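Local coordinates for Aac(6')-Ih protein (Acinetobacter baumannii, PDB 4E8O) that acetylates the 6'-amino group of aminoglycoside antibiotics, probably with acetyl coenzyme A as the donor, and so confers resistance, at residues Leu79-Arg84 / Glu122-Gln127; Ala75-Glu80 / Thr115-Gln120. All coordinates share one frame; numbering follows the deposited sequence.

Both contacts join strand 75-84 to helix 113-127. Contact 2 (75-80 with 115-120) comes first along both elements, and contact 1 (79-84 with 122-127) follows about two helical turns on. Their centres are about 12 Å apart, and strand and helix run in nearly the same direction. The short axes approach to 9.1 Å in contact 2 and 9.7 Å in contact 1. Leu-79 and Glu-80 belong to both strand segments. The side chains that meet in contact 2 are all aliphatic, whereas contact 1 is built on a tryptophan. Contact 2 lies nearer the start of the helix, where GNAT enzymes bind the pyrophosphate of acetyl coenzyme A; that role is probable here too.

Contact 1 of 2, residues Leu79-Arg84 / Glu122-Gln127; sequences LEASIR and EIWAKQ
The six-membered ring of Trp-124 has Ile-83 CD1 over one face. This is a CH-pi contact, 3.9 Å from Ile-83 CD1 to the ring centroid and 28° off the normal. At the ring edge, near its plane, lies the backbone carbon of Ser-82, with Ser-82 C 4.0 Å from Trp-124 CH2. Ile-83 CG1 also presses on this end of the indole, 3.5 Å from Trp-124 CH2. The methyl of Ala-81 meets the neighbouring corner, Ala-81 CB to Trp-124 CZ3 being 4.2 Å. Phe-128 also meets the indole, ring planes at about 70°.

The other flat group is the Arg-84 guanidinium. Ser-82 OG sits at its edge, in its plane, and accepts a hydrogen bond from Arg-84 NE (3.0 Å). Arg-84 also makes a cation-pi contact with Phe-98. Glu-100 engages both, by a hydrogen bond to Ser-82 and a salt bridge to Arg-84.

With its CG anti to the backbone N (chi1 172°), Trp-124 reaches from the helix toward the strand. In the GNAT fold this helix, 113-127, links parallel strands 96-104 and 132-138 in a beta-alpha-beta crossover and covers one face of the sheet. Ala-125 receives the tip of Ile-83 and also packs on Ile-166 of the second subunit.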
loop_
_atom_site.group_PDB
_atom_site.type_symbol
_atom_site.label_atom_id
_atom_site.label_comp_id
_atom_site.label_asym_id
_atom_site.label_seq_id
_atom_site.Cartn_x
_atom_site.Cartn_y
_atom_site.Cartn_z
ATOM N N LEU B 79 13.130 15.126 2.497
ATOM C CA LEU B 79 12.106 14.352 1.807
ATOM C C LEU B 79 12.617 12.932 1.604
ATOM O O LEU B 79 13.812 12.718 1.368
ATOM C CB LEU B 79 11.779 14.982 0.448
ATOM C CG LEU B 79 10.780 14.251 -0.458
ATOM C CD1 LEU B 79 10.015 15.239 -1.314
ATOM C CD2 LEU B 79 11.482 13.243 -1.351
ATOM N N GLU B 80 11.714 11.963 1.690
ATOM C CA GLU B 80 12.042 10.592 1.335
ATOM C C GLU B 80 10.977 10.081 0.375
ATOM O O GLU B 80 9.791 10.338 0.562
ATOM C CB GLU B 80 12.135 9.710 2.591
ATOM C CG GLU B 80 13.170 10.208 3.601
ATOM C CD GLU B 80 13.329 9.304 4.811
ATOM O OE1 GLU B 80 12.951 8.110 4.744
ATOM O OE2 GLU B 80 13.849 9.790 5.841
ATOM N N ALA B 81 11.393 9.362 -0.659
ATOM C CA ALA B 81 10.433 8.828 -1.614
ATOM C C ALA B 81 10.898 7.468 -2.078
ATOM O O ALA B 81 12.065 7.110 -1.897
ATOM C CB ALA B 81 10.258 9.772 -2.799
ATOM N N SER B 82 9.986 6.706 -2.675
ATOM C CA SER B 82 10.328 5.389 -3.190
ATOM C C SER B 82 9.633 5.140 -4.516
ATOM O O SER B 82 8.693 5.854 -4.882
ATOM C CB SER B 82 9.913 4.306 -2.200
ATOM O OG SER B 82 8.515 4.340 -1.963
ATOM N N ILE B 83 10.113 4.133 -5.240
ATOM C CA ILE B 83 9.403 3.621 -6.399
ATOM C C ILE B 83 8.697 2.344 -5.953
ATOM O O ILE B 83 9.334 1.454 -5.384
ATOM C CB ILE B 83 10.356 3.288 -7.562
ATOM C CG1 ILE B 83 11.240 4.494 -7.911
ATOM C CG2 ILE B 83 9.559 2.821 -8.772
ATOM C CD1 ILE B 83 10.473 5.721 -8.392
ATOM N N ARG B 84 7.390 2.258 -6.195
ATOM C CA ARG B 84 6.592 1.113 -5.748
ATOM C C ARG B 84 6.150 0.279 -6.936
ATOM O O ARG B 84 5.647 0.826 -7.920
ATOM C CB ARG B 84 5.346 1.585 -4.996
ATOM C CG ARG B 84 5.615 2.428 -3.766
ATOM C CD ARG B 84 6.400 1.659 -2.725
ATOM N NE ARG B 84 6.365 2.322 -1.421
ATOM C CZ ARG B 84 5.415 2.125 -0.512
ATOM N NH1 ARG B 84 4.416 1.281 -0.759
ATOM N NH2 ARG B 84 5.464 2.765 0.648
ATOM N N GLU B 122 9.941 14.013 -9.014
ATOM C CA GLU B 122 9.303 13.802 -10.315
ATOM C C GLU B 122 10.324 13.616 -11.428
ATOM O O GLU B 122 10.163 12.747 -12.285
ATOM C CB GLU B 122 8.356 14.964 -10.650
ATOM C CG GLU B 122 7.185 15.100 -9.682
ATOM C CD GLU B 122 6.180 16.157 -10.108
ATOM O OE1 GLU B 122 6.215 16.590 -11.282
ATOM O OE2 GLU B 122 5.344 16.547 -9.265
ATOM N N ILE B 123 11.366 14.446 -11.415
ATOM C CA ILE B 123 12.482 14.301 -12.345
ATOM C C ILE B 123 13.080 12.910 -12.177
ATOM O O ILE B 123 13.335 12.207 -13.155
ATOM C CB ILE B 123 13.572 15.358 -12.080
ATOM C CG1 ILE B 123 12.993 16.767 -12.232
ATOM C CG2 ILE B 123 14.759 15.157 -13.011
ATOM C CD1 ILE B 123 13.967 17.882 -11.892
ATOM N N TRP B 124 13.276 12.519 -10.922
ATOM C CA TRP B 124 13.803 11.203 -10.579
ATOM C C TRP B 124 12.834 10.077 -10.941
ATOM O O TRP B 124 13.237 9.061 -11.502
ATOM C CB TRP B 124 14.138 11.158 -9.084
ATOM C CG TRP B 124 14.520 9.792 -8.575
ATOM C CD1 TRP B 124 15.661 9.098 -8.861
ATOM C CD2 TRP B 124 13.769 8.973 -7.671
ATOM N NE1 TRP B 124 15.658 7.895 -8.200
ATOM C CE2 TRP B 124 14.507 7.793 -7.462
ATOM C CE3 TRP B 124 12.540 9.122 -7.023
ATOM C CZ2 TRP B 124 14.055 6.765 -6.629
ATOM C CZ3 TRP B 124 12.095 8.107 -6.196
ATOM C CH2 TRP B 124 12.851 6.944 -6.003
ATOM N N ALA B 125 11.557 10.261 -10.621
ATOM C CA ALA B 125 10.552 9.236 -10.887
ATOM C C ALA B 125 10.346 9.017 -12.383
ATOM O O ALA B 125 10.023 7.909 -12.811
ATOM C CB ALA B 125 9.239 9.602 -10.219
ATOM N N LYS B 126 10.523 10.076 -13.170
ATOM C CA LYS B 126 10.401 9.989 -14.626
ATOM C C LYS B 126 11.417 9.019 -15.210
ATOM O O LYS B 126 11.148 8.365 -16.219
ATOM C CB LYS B 126 10.594 11.369 -15.258
ATOM C CG LYS B 126 9.307 12.067 -15.655
ATOM C CD LYS B 126 9.485 13.579 -15.645
ATOM C CE LYS B 126 8.301 14.287 -16.289
ATOM N NZ LYS B 126 8.004 15.595 -15.627
ATOM N N GLN B 127 12.587 8.940 -14.580
ATOM C CA GLN B 127 13.633 8.018 -15.010
ATOM C C GLN B 127 13.172 6.575 -14.868
ATOM O O GLN B 127 13.576 5.710 -15.639
ATOM C CB GLN B 127 14.907 8.221 -14.187
ATOM C CG GLN B 127 15.741 9.432 -14.569
ATOM C CD GLN B 127 17.203 9.238 -14.215
ATOM O OE1 GLN B 127 17.580 8.217 -13.635
ATOM N NE2 GLN B 127 18.037 10.212 -14.569
#

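Contact 2 of 2, residues Ala75-Glu80 / Thr115-Gln120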
loop_
_atom_site.group_PDB
_atom_site.type_symbol
_atom_site.label_atom_id
_atom_site.label_comp_id
_atom_site.label_asym_id
_atom_site.label_seq_id
_atom_site.Cartn_x
_atom_site.Cartn_y
_atom_site.Cartn_z
ATOM N N ALA B 75 20.494 22.384 7.789
ATOM C CA ALA B 75 19.500 21.524 7.160
ATOM C C ALA B 75 18.122 21.918 7.675
ATOM O O ALA B 75 17.845 21.797 8.872
ATOM C CB ALA B 75 19.784 20.065 7.461
ATOM N N ILE B 76 17.264 22.394 6.774
ATOM C CA ILE B 76 15.965 22.930 7.176
ATOM C C ILE B 76 14.772 22.138 6.642
ATOM O O ILE B 76 13.630 22.416 7.011
ATOM C CB ILE B 76 15.823 24.444 6.828
ATOM C CG1 ILE B 76 16.137 24.721 5.351
ATOM C CG2 ILE B 76 16.721 25.283 7.723
ATOM C CD1 ILE B 76 14.958 24.533 4.402
ATOM N N ALA B 77 15.038 21.162 5.775
ATOM C CA ALA B 77 13.981 20.327 5.206
ATOM C C ALA B 77 14.520 18.994 4.696
ATOM O O ALA B 77 15.693 18.893 4.328
ATOM C CB ALA B 77 13.262 21.063 4.084
ATOM N N MET B 78 13.658 17.979 4.668
ATOM C CA MET B 78 14.018 16.661 4.145
ATOM C C MET B 78 12.836 16.029 3.428
ATOM O O MET B 78 11.685 16.350 3.722
ATOM C CB MET B 78 14.461 15.727 5.274
ATOM C CG MET B 78 13.428 15.570 6.379
ATOM S SD MET B 78 13.509 13.975 7.228
ATOM C CE MET B 78 12.481 12.979 6.152
ATOM N N LEU B 79 13.130 15.126 2.497
ATOM C CA LEU B 79 12.106 14.352 1.807
ATOM C C LEU B 79 12.617 12.932 1.604
ATOM O O LEU B 79 13.812 12.718 1.368
ATOM C CB LEU B 79 11.779 14.982 0.448
ATOM C CG LEU B 79 10.780 14.251 -0.458
ATOM C CD1 LEU B 79 10.015 15.239 -1.314
ATOM C CD2 LEU B 79 11.482 13.243 -1.351
ATOM N N GLU B 80 11.714 11.963 1.690
ATOM C CA GLU B 80 12.042 10.592 1.335
ATOM C C GLU B 80 10.977 10.081 0.375
ATOM O O GLU B 80 9.791 10.338 0.562
ATOM C CB GLU B 80 12.135 9.710 2.591
ATOM C CG GLU B 80 13.170 10.208 3.601
ATOM C CD GLU B 80 13.329 9.304 4.811
ATOM O OE1 GLU B 80 12.951 8.110 4.744
ATOM O OE2 GLU B 80 13.849 9.790 5.841
ATOM N N THR B 115 7.854 22.561 -2.497
ATOM C CA THR B 115 7.552 22.435 -3.921
ATOM C C THR B 115 8.793 21.978 -4.685
ATOM O O THR B 115 8.718 21.087 -5.535
ATOM C CB THR B 115 7.049 23.768 -4.505
ATOM O OG1 THR B 115 5.779 24.091 -3.925
ATOM C CG2 THR B 115 6.899 23.677 -6.018
ATOM N N GLY B 116 9.933 22.587 -4.366
ATOM C CA GLY B 116 11.194 22.231 -4.992
ATOM C C GLY B 116 11.614 20.800 -4.709
ATOM O O GLY B 116 12.179 20.131 -5.576
ATOM N N LEU B 117 11.355 20.330 -3.493
ATOM C CA LEU B 117 11.703 18.962 -3.123
ATOM C C LEU B 117 10.858 17.962 -3.913
ATOM O O LEU B 117 11.379 16.987 -4.459
ATOM C CB LEU B 117 11.526 18.751 -1.617
ATOM C CG LEU B 117 12.567 19.398 -0.697
ATOM C CD1 LEU B 117 12.036 19.503 0.724
ATOM C CD2 LEU B 117 13.857 18.605 -0.711
ATOM N N VAL B 118 9.554 18.220 -3.973
ATOM C CA VAL B 118 8.624 17.393 -4.736
ATOM C C VAL B 118 9.034 17.321 -6.205
ATOM O O VAL B 118 9.033 16.242 -6.802
ATOM C CB VAL B 118 7.186 17.936 -4.614
ATOM C CG1 VAL B 118 6.274 17.336 -5.680
ATOM C CG2 VAL B 118 6.639 17.669 -3.220
ATOM N N GLN B 119 9.407 18.467 -6.772
ATOM C CA GLN B 119 9.820 18.542 -8.172
ATOM C C GLN B 119 11.049 17.689 -8.470
ATOM O O GLN B 119 11.207 17.199 -9.586
ATOM C CB GLN B 119 10.081 19.998 -8.584
ATOM C CG GLN B 119 8.820 20.835 -8.729
ATOM C CD GLN B 119 9.088 22.228 -9.265
ATOM O OE1 GLN B 119 8.363 23.173 -8.952
ATOM N NE2 GLN B 119 10.123 22.361 -10.092
ATOM N N GLN B 120 11.919 17.518 -7.478
ATOM C CA GLN B 120 13.110 16.692 -7.653
ATOM C C GLN B 120 12.755 15.210 -7.716
ATOM O O GLN B 120 13.416 14.443 -8.414
ATOM C CB GLN B 120 14.126 16.952 -6.537
ATOM C CG GLN B 120 14.808 18.316 -6.630
ATOM C CD GLN B 120 15.616 18.489 -7.907
ATOM O OE1 GLN B 120 16.393 17.611 -8.290
ATOM N NE2 GLN B 120 15.429 19.622 -8.575
#
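Leu-79 and Leu-117 carry this contact. Their side chains pass alongside each other in opposite directions, one leaving the strand and the other leaving the helix. They do not meet end to end. The tip of Leu-79 lies near the base of Leu-117, while the tip of Leu-117 goes past it to Ala-77.

Leu-79 has CG anti to its own backbone N (chi1 176°), which carries the isobutyl group toward the helix. Its CD1 is the touching branch. Leu-79 CD1 lies 3.8 Å from Leu-117 CB. The same methyl rests on the helix backbone, with Leu-79 CD1 3.8 Å from Leu-117 O and 4.0 Å from Val-118 N.

Leu-117 answers with its CD1 branch. In this side chain CG is anti to the carbonyl carbon (chi1 -73°), and CD1 reaches back along the strand to Ala-77. Leu-117 CD1 is 3.9 Å from Ala-77 CB. It also passes the strand backbone, at 4.4 Å from Met-78 O to Leu-117 CD1. The small methyl of Ala-77 leaves the longer leucine to span most of the gap on that side. The nearest CA atoms of the two segments, Leu-79 CA and Leu-117 CA, are 6.8 Å apart.

Ala-77 and Leu-79 alternate with Met-78, which points away from the helix. Met-78 packs on Leu-38 and Leu-42 of helix 32-42, so the strand has helices on both its faces. On the helix 113-127 side, Leu-117 also touches Leu-66 of strand 63-69, and Leu-79 touches Leu-99 of strand 96-104. Val-118 turns away from strand 75-80 and packs on Leu-151.

The five touching residues are all buried. The axes of segments 75-80 and 115-120 lie at 28° to one another, with their chains running the same way. This is the aliphatic helix-on-sheet layer of the alpha/beta GNAT acetyltransferase fold.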